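Local coordinates for Serine/threonine-protein kinase Tel1 (Chaetomium thermophilum, PDB 6SKY) that probably senses DNA damage and, as an ATP-dependent serine/threonine kinase of the ATM subfamily, switches on checkpoint signalling by phosphorylating Ser/Thr-Gln sites, at residues A[2244-2249]-A[2285-2290]; A[2176-2181]-A[2215-2220]; A[2631-2634]-A[2638-2641]; A[1597-1602]-A[2102-2107]. All coordinates share one frame; numbering follows the deposited sequence.

None of the four contacts touches another; the nearest two, interactions 2 and 3, come within about 8 Å between nearest atoms. Interactions 1 and 3 are partly buried, and each relies on a hydroxyl donating one hydrogen bond, to a carboxylate in the first and to a backbone carbonyl in the second. Interactions 2 and 4 lie at the surface and are carried by arginine-carboxylate pairs, with a second subunit covering part of interaction 2. Interactions 1 and 2 both belong to the FAT domain, where W2215 packs on helix 2245-2259 of interaction 1. Interaction 3 sits in the kinase, and its R2640 reaches S2121, just beyond helix 2102-2119 of interaction 4.

Interaction 1. Residues A[2244-2249]-A[2285-2290]; sequences SRSDLL and GREAGQ
In the helical array of the FAT domain, S2246 and E2287 join the first turns of helices 2245-2259 and 2286-2303. The S2246 hydroxyl OG donates a hydrogen bond to E2287 OE2, 2.7 Å away. It reaches that oxygen on its anti side and 23° out of the carboxylate plane. E2287 makes most of the crossing: CG is anti to the backbone N (chi1 -178°) and the chain stays extended beyond it, which carries the carboxylate straight over to the serines. On the way, E2287 CG passes 3.4 Å from S2246 OG. S2244, at the N-cap position of its helix, lies beside the same carboxylate.

The other carboxylate oxygen of E2287, OE1, is taken by K2282 in a salt bridge, so the two oxygens are divided between a lysine and a serine hydroxyl. The lysine would partly balance the negative charge that E2287 brings to this partly buried corner, while the hydroxyl fixes the direction in which OE2 faces. Helix 2264-2279 is the neighbour of both elements: S2246 touches E2278 and L2279, and L2279 also meets A2288. Such packing of successive helices, with helix 2264-2279 set against the starts of both its neighbours, is that of the TPR-like alpha solenoid of PIKK FAT domains.

Interaction 2. Residues A[2176-2181]-A[2215-2220]; sequences RARQET and WDHGEM
R2178 and D2216 face each other through a salt bridge of 3.5 Å between R2178 NH2 and D2216 OD2. The side chains cross at about a right angle, with the guanidinium and carboxylate planes 39° apart. The oxygen lies well out of the guanidinium plane, so no N-H points at it and charge alone holds the pair. The backbone of the same aspartate lies over the arginine as well, D2216 O standing 3.6 Å above one face of the R2178 guanidinium, offset toward its rim. R2176 CA covers the opposite face, which sandwiches the flat group between two pieces of backbone. A chain bent at chi2 (-50°) folds the arginine back into this slot.

H2217 makes the second half of the contact. Its NE2 lies 3.6 Å from R2178 CB, while the ring edge at CE1 approaches R2178 O to 3.5 Å. That carbonyl is also the acceptor for T2181 OG1 at 2.7 Å. A leucine in place of R2178 would probably deprive the D2216 carboxylate of its salt-bridge partner and remove the guanidinium that lies under D2216 O.

Farther out, the H2217 ring is fixed by a hydrogen bond from ND1 to A2213 O and meets the ring of F1958 of the second subunit. Schellman motifs at R2176 and G2218 mark the ends of helices 2154-2174 and 2203-2217, and the contact sets the start of helix 2178-2189 against the latter's end, with helix 2245-2259 packed on W2215.

Interaction 3. Residues A[2631-2634]-A[2638-2641]; sequences ELLK and ETRQ
R2640 and T2639 reach back from helix 2637-2641 to the carbonyls of K2634 and L2633, near the C-terminal end of helix 2616-2632. The arginine runs alongside K2634 O. R2640 CB is 3.9 Å from K2634 O, and CG, anti to the backbone N (chi1 167°), stays at a similar range. The closest approach comes at R2640 CD, 3.6 Å from K2634 O. The chain is extended from CG to NE and then leaves the turn, so that at the tip NH1 hydrogen-bonds S2121 OG of the FAT domain, beside M2120.

T2639 supplies the directed bond. Its OG1 donates to L2633 O over 2.5 Å, in the carbonyl plane and with a C=O...donor angle of 154°, while T2639 CB lies 3.5 Å from the same oxygen. A valine here would probably leave the L2633 carbonyl without its hydroxyl donor and let the two helix ends turn more freely against each other. Behind the bond, L2633 and T2639 both lean on A2827 of helix 2816-2828. On the outer side, K2634 NZ forms a salt bridge with E2631 OE2, one turn back.

This is a tight turn joining helices 2616-2632 and 2637-2641, between strands 2604-2611 and 2651-2655 of the PI3/PI4-kinase-type catalytic domain, its longer arm probably equivalent to the regulatory alphaC helix of protein kinases.

Interaction 4. Residues A[1597-1602]-A[2102-2107]; sequences SSRLDV and QSELQC
R1599 and E2104 meet at a slant, with the planes of guanidinium and carboxylate turned 84° from each other. This near-perpendicular setting rules out the flat, two-pronged pairing of an arginine with an acid. A single salt bridge is made instead, between R1599 NH1 and E2104 OE2 at 3.1 Å, and the oxygen comes in obliquely to the guanidinium plane. R1599 CZ is 4.2 Å from E2104 OE2, so the rest of the guanidinium stands back from the acid.

The reach is divided unevenly. R1599 has CG anti to its backbone N (chi1 -156°) and is extended as far as NE, projecting from its loop toward the helix across a gap of 9.6 Å between R1599 CA and E2104 CA. E2104 is bent at chi2 and holds its carboxylate closer to its own helix. A further charge gathers at the same acid: R2100 NE forms a long, weak ion pair with E2104 OE2, and the R2100 side chain also touches R1599 and S1597.

The contact joins the loop between helices 1578-1588 and 1606-1619 to the first turn of helix 2102-2119 in the FAT domain, bridging parts of the alpha solenoid that lie about 500 residues apart in sequence. On the loop side, an ST turn shapes the base of the arginine: S1597 OG accepts from R1599 N at 3.1 Å, with a nearly straight N-H...O angle of 169°. The loop is tied down farther along by D1601, whose OD2 forms a salt bridge with R1635 NH1 of helix 1627-1644.

Interaction 1. Residues A[2244-2249]-A[2285-2290]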
loop_
_atom_site.group_PDB
_atom_site.type_symbol
_atom_site.label_atom_id
_atom_site.label_comp_id
_atom_site.label_asym_id
_atom_site.label_seq_id
_atom_site.Cartn_x
_atom_site.Cartn_y
_atom_site.Cartn_z
ATOM N N SER A 2244 30.816 -6.218 11.252
ATOM C CA SER A 2244 31.768 -6.697 10.267
ATOM C C SER A 2244 31.591 -5.958 8.953
ATOM O O SER A 2244 30.492 -5.534 8.600
ATOM C CB SER A 2244 31.608 -8.196 10.049
ATOM O OG SER A 2244 30.253 -8.542 9.876
ATOM N N ARG A 2245 32.690 -5.792 8.228
ATOM C CA ARG A 2245 32.605 -5.081 6.966
ATOM C C ARG A 2245 31.976 -5.918 5.869
ATOM O O ARG A 2245 31.420 -5.354 4.926
ATOM C CB ARG A 2245 33.984 -4.614 6.521
ATOM C CG ARG A 2245 33.934 -3.340 5.729
ATOM C CD ARG A 2245 35.084 -3.234 4.772
ATOM N NE ARG A 2245 34.795 -2.274 3.718
ATOM C CZ ARG A 2245 35.391 -2.269 2.534
ATOM N NH1 ARG A 2245 35.065 -1.363 1.629
ATOM N NH2 ARG A 2245 36.307 -3.180 2.251
ATOM N N SER A 2246 32.023 -7.243 5.977
ATOM C CA SER A 2246 31.447 -8.086 4.944
ATOM C C SER A 2246 29.936 -8.153 5.043
ATOM O O SER A 2246 29.261 -8.199 4.015
ATOM C CB SER A 2246 32.033 -9.488 5.009
ATOM O OG SER A 2246 31.503 -10.193 6.103
ATOM N N ASP A 2247 29.374 -8.127 6.248
ATOM C CA ASP A 2247 27.922 -8.093 6.336
ATOM C C ASP A 2247 27.377 -6.734 5.933
ATOM O O ASP A 2247 26.312 -6.658 5.320
ATOM C CB ASP A 2247 27.458 -8.481 7.736
ATOM C CG ASP A 2247 27.535 -7.345 8.720
ATOM O OD1 ASP A 2247 26.618 -6.500 8.741
ATOM O OD2 ASP A 2247 28.507 -7.306 9.496
ATOM N N LEU A 2248 28.108 -5.660 6.219
ATOM C CA LEU A 2248 27.722 -4.350 5.713
ATOM C C LEU A 2248 27.776 -4.314 4.194
ATOM O O LEU A 2248 26.856 -3.812 3.539
ATOM C CB LEU A 2248 28.625 -3.277 6.309
ATOM C CG LEU A 2248 28.476 -1.859 5.767
ATOM C CD1 LEU A 2248 27.097 -1.337 6.006
ATOM C CD2 LEU A 2248 29.487 -0.965 6.404
ATOM N N LEU A 2249 28.849 -4.845 3.610
ATOM C CA LEU A 2249 28.978 -4.824 2.159
ATOM C C LEU A 2249 27.904 -5.662 1.493
ATOM O O LEU A 2249 27.347 -5.262 0.468
ATOM C CB LEU A 2249 30.356 -5.310 1.745
ATOM C CG LEU A 2249 31.467 -4.279 1.842
ATOM C CD1 LEU A 2249 32.739 -4.880 1.353
ATOM C CD2 LEU A 2249 31.120 -3.072 1.034
ATOM N N GLY A 2285 30.627 -20.475 9.698
ATOM C CA GLY A 2285 29.903 -19.548 10.542
ATOM C C GLY A 2285 28.724 -18.937 9.810
ATOM O O GLY A 2285 28.431 -19.261 8.661
ATOM N N ARG A 2286 28.039 -18.031 10.505
ATOM C CA ARG A 2286 26.867 -17.392 9.923
ATOM C C ARG A 2286 27.210 -16.195 9.058
ATOM O O ARG A 2286 26.480 -15.900 8.108
ATOM C CB ARG A 2286 25.897 -16.961 11.017
ATOM C CG ARG A 2286 25.152 -18.117 11.634
ATOM C CD ARG A 2286 23.823 -17.672 12.199
ATOM N NE ARG A 2286 23.117 -18.774 12.841
ATOM C CZ ARG A 2286 21.931 -18.656 13.424
ATOM N NH1 ARG A 2286 21.361 -19.711 13.989
ATOM N NH2 ARG A 2286 21.314 -17.482 13.442
ATOM N N GLU A 2287 28.304 -15.502 9.357
ATOM C CA GLU A 2287 28.747 -14.409 8.502
ATOM C C GLU A 2287 29.092 -14.917 7.109
ATOM O O GLU A 2287 28.600 -14.398 6.097
ATOM C CB GLU A 2287 29.945 -13.725 9.150
ATOM C CG GLU A 2287 30.500 -12.541 8.403
ATOM C CD GLU A 2287 31.793 -12.045 9.016
ATOM O OE1 GLU A 2287 32.349 -12.752 9.880
ATOM O OE2 GLU A 2287 32.257 -10.953 8.636
ATOM N N ALA A 2288 29.931 -15.950 7.039
ATOM C CA ALA A 2288 30.281 -16.529 5.751
ATOM C C ALA A 2288 29.069 -17.152 5.085
ATOM O O ALA A 2288 28.932 -17.099 3.861
ATOM C CB ALA A 2288 31.383 -17.564 5.924
ATOM N N GLY A 2289 28.184 -17.760 5.867
ATOM C CA GLY A 2289 26.971 -18.303 5.288
ATOM C C GLY A 2289 26.145 -17.244 4.592
ATOM O O GLY A 2289 25.670 -17.449 3.475
ATOM N N GLN A 2290 25.985 -16.088 5.233
ATOM C CA GLN A 2290 25.223 -15.005 4.623
ATOM C C GLN A 2290 25.903 -14.492 3.363
ATOM O O GLN A 2290 25.244 -14.274 2.341
ATOM C CB GLN A 2290 25.029 -13.880 5.634
ATOM C CG GLN A 2290 24.266 -12.681 5.114
ATOM C CD GLN A 2290 22.817 -12.986 4.811
ATOM O OE1 GLN A 2290 22.491 -13.541 3.762
ATOM N NE2 GLN A 2290 21.932 -12.610 5.724
#

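Interaction 2. Residues A[2176-2181]-A[2215-2220]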
loop_
_atom_site.group_PDB
_atom_site.type_symbol
_atom_site.label_atom_id
_atom_site.label_comp_id
_atom_site.label_asym_id
_atom_site.label_seq_id
_atom_site.Cartn_x
_atom_site.Cartn_y
_atom_site.Cartn_z
ATOM N N ARG A 2176 6.622 -6.495 12.219
ATOM C CA ARG A 2176 6.210 -5.450 11.285
ATOM C C ARG A 2176 5.569 -4.276 12.013
ATOM O O ARG A 2176 4.543 -3.748 11.587
ATOM C CB ARG A 2176 5.266 -5.995 10.215
ATOM C CG ARG A 2176 5.791 -7.199 9.470
ATOM C CD ARG A 2176 7.010 -6.850 8.661
ATOM N NE ARG A 2176 7.443 -7.948 7.805
ATOM C CZ ARG A 2176 6.903 -8.232 6.624
ATOM N NH1 ARG A 2176 7.366 -9.247 5.908
ATOM N NH2 ARG A 2176 5.894 -7.506 6.161
ATOM N N ALA A 2177 6.172 -3.862 13.117
ATOM C CA ALA A 2177 5.705 -2.715 13.887
ATOM C C ALA A 2177 6.563 -1.523 13.492
ATOM O O ALA A 2177 7.673 -1.354 13.995
ATOM C CB ALA A 2177 5.781 -2.997 15.381
ATOM N N ARG A 2178 6.051 -0.701 12.578
ATOM C CA ARG A 2178 6.869 0.351 11.987
ATOM C C ARG A 2178 7.141 1.463 12.982
ATOM O O ARG A 2178 8.273 1.945 13.100
ATOM C CB ARG A 2178 6.186 0.923 10.749
ATOM C CG ARG A 2178 5.847 -0.069 9.680
ATOM C CD ARG A 2178 7.024 -0.931 9.345
ATOM N NE ARG A 2178 6.707 -1.855 8.264
ATOM C CZ ARG A 2178 7.364 -2.986 8.035
ATOM N NH1 ARG A 2178 7.011 -3.762 7.025
ATOM N NH2 ARG A 2178 8.366 -3.344 8.823
ATOM N N GLN A 2179 6.111 1.892 13.699
ATOM C CA GLN A 2179 6.266 3.032 14.585
ATOM C C GLN A 2179 7.202 2.719 15.740
ATOM O O GLN A 2179 7.912 3.605 16.212
ATOM C CB GLN A 2179 4.903 3.482 15.089
ATOM C CG GLN A 2179 4.922 4.809 15.802
ATOM C CD GLN A 2179 5.470 5.916 14.952
ATOM O OE1 GLN A 2179 6.268 6.728 15.403
ATOM N NE2 GLN A 2179 5.038 5.958 13.709
ATOM N N GLU A 2180 7.257 1.469 16.182
ATOM C CA GLU A 2180 8.137 1.135 17.288
ATOM C C GLU A 2180 9.592 1.082 16.859
ATOM O O GLU A 2180 10.472 1.494 17.617
ATOM C CB GLU A 2180 7.715 -0.185 17.914
ATOM C CG GLU A 2180 6.394 -0.121 18.621
ATOM C CD GLU A 2180 6.350 0.958 19.683
ATOM O OE1 GLU A 2180 7.401 1.253 20.291
ATOM O OE2 GLU A 2180 5.262 1.520 19.916
ATOM N N THR A 2181 9.874 0.598 15.652
ATOM C CA THR A 2181 11.241 0.665 15.151
ATOM C C THR A 2181 11.663 2.105 14.916
ATOM O O THR A 2181 12.815 2.466 15.162
ATOM C CB THR A 2181 11.386 -0.136 13.864
ATOM O OG1 THR A 2181 10.556 0.438 12.854
ATOM C CG2 THR A 2181 10.984 -1.558 14.080
ATOM N N TRP A 2215 14.702 1.700 5.445
ATOM C CA TRP A 2215 14.380 0.676 4.461
ATOM C C TRP A 2215 13.026 0.053 4.730
ATOM O O TRP A 2215 12.304 -0.296 3.793
ATOM C CB TRP A 2215 15.449 -0.407 4.448
ATOM C CG TRP A 2215 15.159 -1.517 3.499
ATOM C CD1 TRP A 2215 14.550 -2.690 3.783
ATOM C CD2 TRP A 2215 15.473 -1.558 2.106
ATOM N NE1 TRP A 2215 14.461 -3.464 2.663
ATOM C CE2 TRP A 2215 15.021 -2.786 1.615
ATOM C CE3 TRP A 2215 16.094 -0.672 1.226
ATOM C CZ2 TRP A 2215 15.168 -3.152 0.293
ATOM C CZ3 TRP A 2215 16.236 -1.039 -0.081
ATOM C CH2 TRP A 2215 15.778 -2.265 -0.538
ATOM N N ASP A 2216 12.662 -0.108 5.994
ATOM C CA ASP A 2216 11.376 -0.721 6.287
ATOM C C ASP A 2216 10.212 0.246 6.173
ATOM O O ASP A 2216 9.064 -0.197 6.185
ATOM C CB ASP A 2216 11.406 -1.360 7.671
ATOM C CG ASP A 2216 12.170 -2.669 7.676
ATOM O OD1 ASP A 2216 13.387 -2.659 7.943
ATOM O OD2 ASP A 2216 11.560 -3.716 7.379
ATOM N N HIS A 2217 10.464 1.540 6.051
ATOM C CA HIS A 2217 9.390 2.467 5.725
ATOM C C HIS A 2217 9.249 2.742 4.237
ATOM O O HIS A 2217 8.357 3.497 3.851
ATOM C CB HIS A 2217 9.579 3.783 6.461
ATOM C CG HIS A 2217 8.959 3.791 7.815
ATOM N ND1 HIS A 2217 9.606 3.316 8.931
ATOM C CD2 HIS A 2217 7.736 4.187 8.229
ATOM C CE1 HIS A 2217 8.816 3.436 9.978
ATOM N NE2 HIS A 2217 7.674 3.962 9.580
ATOM N N GLY A 2218 10.096 2.165 3.395
ATOM C CA GLY A 2218 9.986 2.348 1.966
ATOM C C GLY A 2218 10.993 3.285 1.341
ATOM O O GLY A 2218 11.000 3.417 0.115
ATOM N N GLU A 2219 11.840 3.938 2.130
ATOM C CA GLU A 2219 12.866 4.829 1.592
ATOM C C GLU A 2219 14.081 3.999 1.220
ATOM O O GLU A 2219 14.981 3.788 2.022
ATOM C CB GLU A 2219 13.238 5.901 2.600
ATOM C CG GLU A 2219 12.089 6.420 3.411
ATOM C CD GLU A 2219 11.052 7.098 2.566
ATOM O OE1 GLU A 2219 9.880 6.685 2.628
ATOM O OE2 GLU A 2219 11.404 8.043 1.833
ATOM N N MET A 2220 14.124 3.542 -0.025
ATOM C CA MET A 2220 15.211 2.673 -0.448
ATOM C C MET A 2220 16.492 3.452 -0.706
ATOM O O MET A 2220 17.575 3.041 -0.276
ATOM C CB MET A 2220 14.800 1.903 -1.694
ATOM C CG MET A 2220 13.647 0.967 -1.473
ATOM S SD MET A 2220 13.483 -0.195 -2.825
ATOM C CE MET A 2220 12.259 -1.303 -2.150
#

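Interaction 3. Residues A[2631-2634]-A[2638-2641]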
loop_
_atom_site.group_PDB
_atom_site.type_symbol
_atom_site.label_atom_id
_atom_site.label_comp_id
_atom_site.label_asym_id
_atom_site.label_seq_id
_atom_site.Cartn_x
_atom_site.Cartn_y
_atom_site.Cartn_z
ATOM N N GLU A 2631 5.956 -26.482 5.544
ATOM C CA GLU A 2631 7.113 -25.929 6.236
ATOM C C GLU A 2631 7.394 -24.505 5.795
ATOM O O GLU A 2631 7.873 -23.695 6.592
ATOM C CB GLU A 2631 8.344 -26.796 5.998
ATOM C CG GLU A 2631 8.384 -28.055 6.816
ATOM C CD GLU A 2631 8.696 -27.786 8.269
ATOM O OE1 GLU A 2631 9.145 -26.666 8.583
ATOM O OE2 GLU A 2631 8.493 -28.694 9.103
ATOM N N LEU A 2632 7.142 -24.192 4.526
ATOM C CA LEU A 2632 7.242 -22.801 4.089
ATOM C C LEU A 2632 6.303 -21.904 4.872
ATOM O O LEU A 2632 6.618 -20.739 5.117
ATOM C CB LEU A 2632 6.919 -22.669 2.607
ATOM C CG LEU A 2632 7.882 -23.251 1.594
ATOM C CD1 LEU A 2632 7.353 -22.959 0.226
ATOM C CD2 LEU A 2632 9.232 -22.650 1.787
ATOM N N LEU A 2633 5.133 -22.414 5.237
ATOM C CA LEU A 2633 4.169 -21.575 5.948
ATOM C C LEU A 2633 4.677 -21.052 7.289
ATOM O O LEU A 2633 4.117 -20.085 7.806
ATOM C CB LEU A 2633 2.865 -22.325 6.189
ATOM C CG LEU A 2633 1.901 -22.496 5.028
ATOM C CD1 LEU A 2633 0.600 -23.033 5.559
ATOM C CD2 LEU A 2633 1.699 -21.189 4.325
ATOM N N LYS A 2634 5.707 -21.657 7.874
ATOM C CA LYS A 2634 6.171 -21.269 9.204
ATOM C C LYS A 2634 7.033 -20.019 9.216
ATOM O O LYS A 2634 7.477 -19.614 10.290
ATOM C CB LYS A 2634 6.979 -22.392 9.844
ATOM C CG LYS A 2634 6.210 -23.629 10.161
ATOM C CD LYS A 2634 7.043 -24.533 11.027
ATOM C CE LYS A 2634 6.346 -25.848 11.288
ATOM N NZ LYS A 2634 6.378 -26.745 10.106
ATOM N N GLU A 2638 1.798 -14.193 10.338
ATOM C CA GLU A 2638 0.371 -14.451 10.497
ATOM C C GLU A 2638 0.035 -15.933 10.491
ATOM O O GLU A 2638 -0.844 -16.367 11.233
ATOM C CB GLU A 2638 -0.414 -13.743 9.404
ATOM C CG GLU A 2638 -0.411 -12.250 9.529
ATOM C CD GLU A 2638 -1.124 -11.764 10.766
ATOM O OE1 GLU A 2638 -1.878 -12.547 11.373
ATOM O OE2 GLU A 2638 -0.932 -10.590 11.138
ATOM N N THR A 2639 0.695 -16.721 9.648
ATOM C CA THR A 2639 0.428 -18.151 9.633
ATOM C C THR A 2639 1.121 -18.865 10.774
ATOM O O THR A 2639 0.620 -19.877 11.260
ATOM C CB THR A 2639 0.865 -18.755 8.309
ATOM O OG1 THR A 2639 2.230 -18.426 8.078
ATOM C CG2 THR A 2639 0.042 -18.210 7.197
ATOM N N ARG A 2640 2.265 -18.359 11.214
ATOM C CA ARG A 2640 2.961 -18.958 12.340
ATOM C C ARG A 2640 2.281 -18.628 13.655
ATOM O O ARG A 2640 2.283 -19.450 14.575
ATOM C CB ARG A 2640 4.405 -18.486 12.335
ATOM C CG ARG A 2640 5.196 -18.742 13.572
ATOM C CD ARG A 2640 6.557 -18.124 13.385
ATOM N NE ARG A 2640 7.340 -18.088 14.609
ATOM C CZ ARG A 2640 8.595 -17.662 14.673
ATOM N NH1 ARG A 2640 9.239 -17.658 15.829
ATOM N NH2 ARG A 2640 9.208 -17.248 13.575
ATOM N N GLN A 2641 1.685 -17.443 13.763
ATOM C CA GLN A 2641 0.959 -17.088 14.973
ATOM C C GLN A 2641 -0.224 -18.012 15.212
ATOM O O GLN A 2641 -0.592 -18.262 16.362
ATOM C CB GLN A 2641 0.499 -15.642 14.868
ATOM C CG GLN A 2641 -0.326 -15.159 16.018
ATOM C CD GLN A 2641 -1.062 -13.892 15.687
ATOM O OE1 GLN A 2641 -2.080 -13.574 16.298
ATOM N NE2 GLN A 2641 -0.556 -13.156 14.708
#

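Interaction 4. Residues A[1597-1602]-A[2102-2107]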
loop_
_atom_site.group_PDB
_atom_site.type_symbol
_atom_site.label_atom_id
_atom_site.label_comp_id
_atom_site.label_asym_id
_atom_site.label_seq_id
_atom_site.Cartn_x
_atom_site.Cartn_y
_atom_site.Cartn_z
ATOM N N SER A 1597 18.611 -10.733 46.407
ATOM C CA SER A 1597 18.980 -10.977 45.025
ATOM C C SER A 1597 18.211 -12.184 44.502
ATOM O O SER A 1597 17.277 -12.677 45.136
ATOM C CB SER A 1597 20.487 -11.177 44.909
ATOM O OG SER A 1597 20.825 -11.727 43.651
ATOM N N SER A 1598 18.591 -12.665 43.329
ATOM C CA SER A 1598 18.008 -13.870 42.777
ATOM C C SER A 1598 19.055 -14.911 42.426
ATOM O O SER A 1598 18.699 -15.968 41.906
ATOM C CB SER A 1598 17.172 -13.551 41.534
ATOM O OG SER A 1598 16.524 -14.712 41.059
ATOM N N ARG A 1599 20.332 -14.637 42.673
ATOM C CA ARG A 1599 21.343 -15.677 42.579
ATOM C C ARG A 1599 21.351 -16.565 43.811
ATOM O O ARG A 1599 21.811 -17.707 43.736
ATOM C CB ARG A 1599 22.726 -15.054 42.375
ATOM C CG ARG A 1599 23.724 -15.982 41.704
ATOM C CD ARG A 1599 25.014 -15.267 41.339
ATOM N NE ARG A 1599 25.863 -16.093 40.483
ATOM C CZ ARG A 1599 27.104 -15.778 40.123
ATOM N NH1 ARG A 1599 27.657 -14.650 40.546
ATOM N NH2 ARG A 1599 27.795 -16.595 39.340
ATOM N N LEU A 1600 20.849 -16.063 44.936
ATOM C CA LEU A 1600 20.730 -16.823 46.170
ATOM C C LEU A 1600 19.343 -17.410 46.355
ATOM O O LEU A 1600 18.970 -17.747 47.479
ATOM C CB LEU A 1600 21.069 -15.935 47.363
ATOM C CG LEU A 1600 22.314 -15.072 47.202
ATOM C CD1 LEU A 1600 22.491 -14.185 48.418
ATOM C CD2 LEU A 1600 23.534 -15.945 46.981
ATOM N N ASP A 1601 18.573 -17.530 45.286
ATOM C CA ASP A 1601 17.187 -17.951 45.361
ATOM C C ASP A 1601 17.063 -19.416 44.975
ATOM O O ASP A 1601 17.804 -19.917 44.129
ATOM C CB ASP A 1601 16.322 -17.085 44.448
ATOM C CG ASP A 1601 14.857 -17.187 44.765
ATOM O OD1 ASP A 1601 14.340 -18.314 44.821
ATOM O OD2 ASP A 1601 14.218 -16.137 44.961
ATOM N N VAL A 1602 16.113 -20.104 45.609
ATOM C CA VAL A 1602 15.922 -21.519 45.329
ATOM C C VAL A 1602 15.391 -21.730 43.922
ATOM O O VAL A 1602 15.572 -22.810 43.349
ATOM C CB VAL A 1602 14.999 -22.153 46.387
ATOM C CG1 VAL A 1602 13.582 -21.635 46.260
ATOM C CG2 VAL A 1602 15.032 -23.658 46.290
ATOM N N GLN A 2102 30.502 -7.554 36.254
ATOM C CA GLN A 2102 30.358 -7.570 34.805
ATOM C C GLN A 2102 29.795 -8.889 34.303
ATOM O O GLN A 2102 28.994 -8.908 33.360
ATOM C CB GLN A 2102 31.709 -7.304 34.154
ATOM C CG GLN A 2102 32.323 -5.986 34.533
ATOM C CD GLN A 2102 31.818 -4.866 33.669
ATOM O OE1 GLN A 2102 31.190 -5.104 32.639
ATOM N NE2 GLN A 2102 32.085 -3.632 34.078
ATOM N N SER A 2103 30.219 -10.002 34.901
ATOM C CA SER A 2103 29.716 -11.301 34.474
ATOM C C SER A 2103 28.209 -11.391 34.651
ATOM O O SER A 2103 27.508 -11.969 33.812
ATOM C CB SER A 2103 30.417 -12.406 35.254
ATOM O OG SER A 2103 30.399 -12.127 36.640
ATOM N N GLU A 2104 27.688 -10.799 35.723
ATOM C CA GLU A 2104 26.248 -10.807 35.933
ATOM C C GLU A 2104 25.534 -9.940 34.908
ATOM O O GLU A 2104 24.423 -10.272 34.476
ATOM C CB GLU A 2104 25.940 -10.343 37.348
ATOM C CG GLU A 2104 26.956 -10.830 38.348
ATOM C CD GLU A 2104 26.347 -11.128 39.690
ATOM O OE1 GLU A 2104 25.135 -10.887 39.856
ATOM O OE2 GLU A 2104 27.078 -11.609 40.579
ATOM N N LEU A 2105 26.166 -8.848 34.486
ATOM C CA LEU A 2105 25.589 -8.016 33.440
ATOM C C LEU A 2105 25.499 -8.775 32.125
ATOM O O LEU A 2105 24.469 -8.734 31.435
ATOM C CB LEU A 2105 26.429 -6.757 33.286
ATOM C CG LEU A 2105 25.748 -5.499 32.785
ATOM C CD1 LEU A 2105 24.466 -5.273 33.538
ATOM C CD2 LEU A 2105 26.690 -4.345 32.976
ATOM N N GLN A 2106 26.563 -9.491 31.766
ATOM C CA GLN A 2106 26.522 -10.267 30.536
ATOM C C GLN A 2106 25.518 -11.407 30.622
ATOM O O GLN A 2106 24.880 -11.749 29.618
ATOM C CB GLN A 2106 27.907 -10.801 30.207
ATOM C CG GLN A 2106 28.987 -9.743 30.243
ATOM C CD GLN A 2106 28.671 -8.547 29.374
ATOM O OE1 GLN A 2106 28.107 -8.684 28.290
ATOM N NE2 GLN A 2106 29.033 -7.361 29.847
ATOM N N CYS A 2107 25.344 -11.994 31.806
ATOM C CA CYS A 2107 24.337 -13.039 31.944
ATOM C C CYS A 2107 22.929 -12.476 31.797
ATOM O O CYS A 2107 22.055 -13.122 31.206
ATOM C CB CYS A 2107 24.505 -13.754 33.279
ATOM S SG CYS A 2107 25.866 -14.945 33.299
#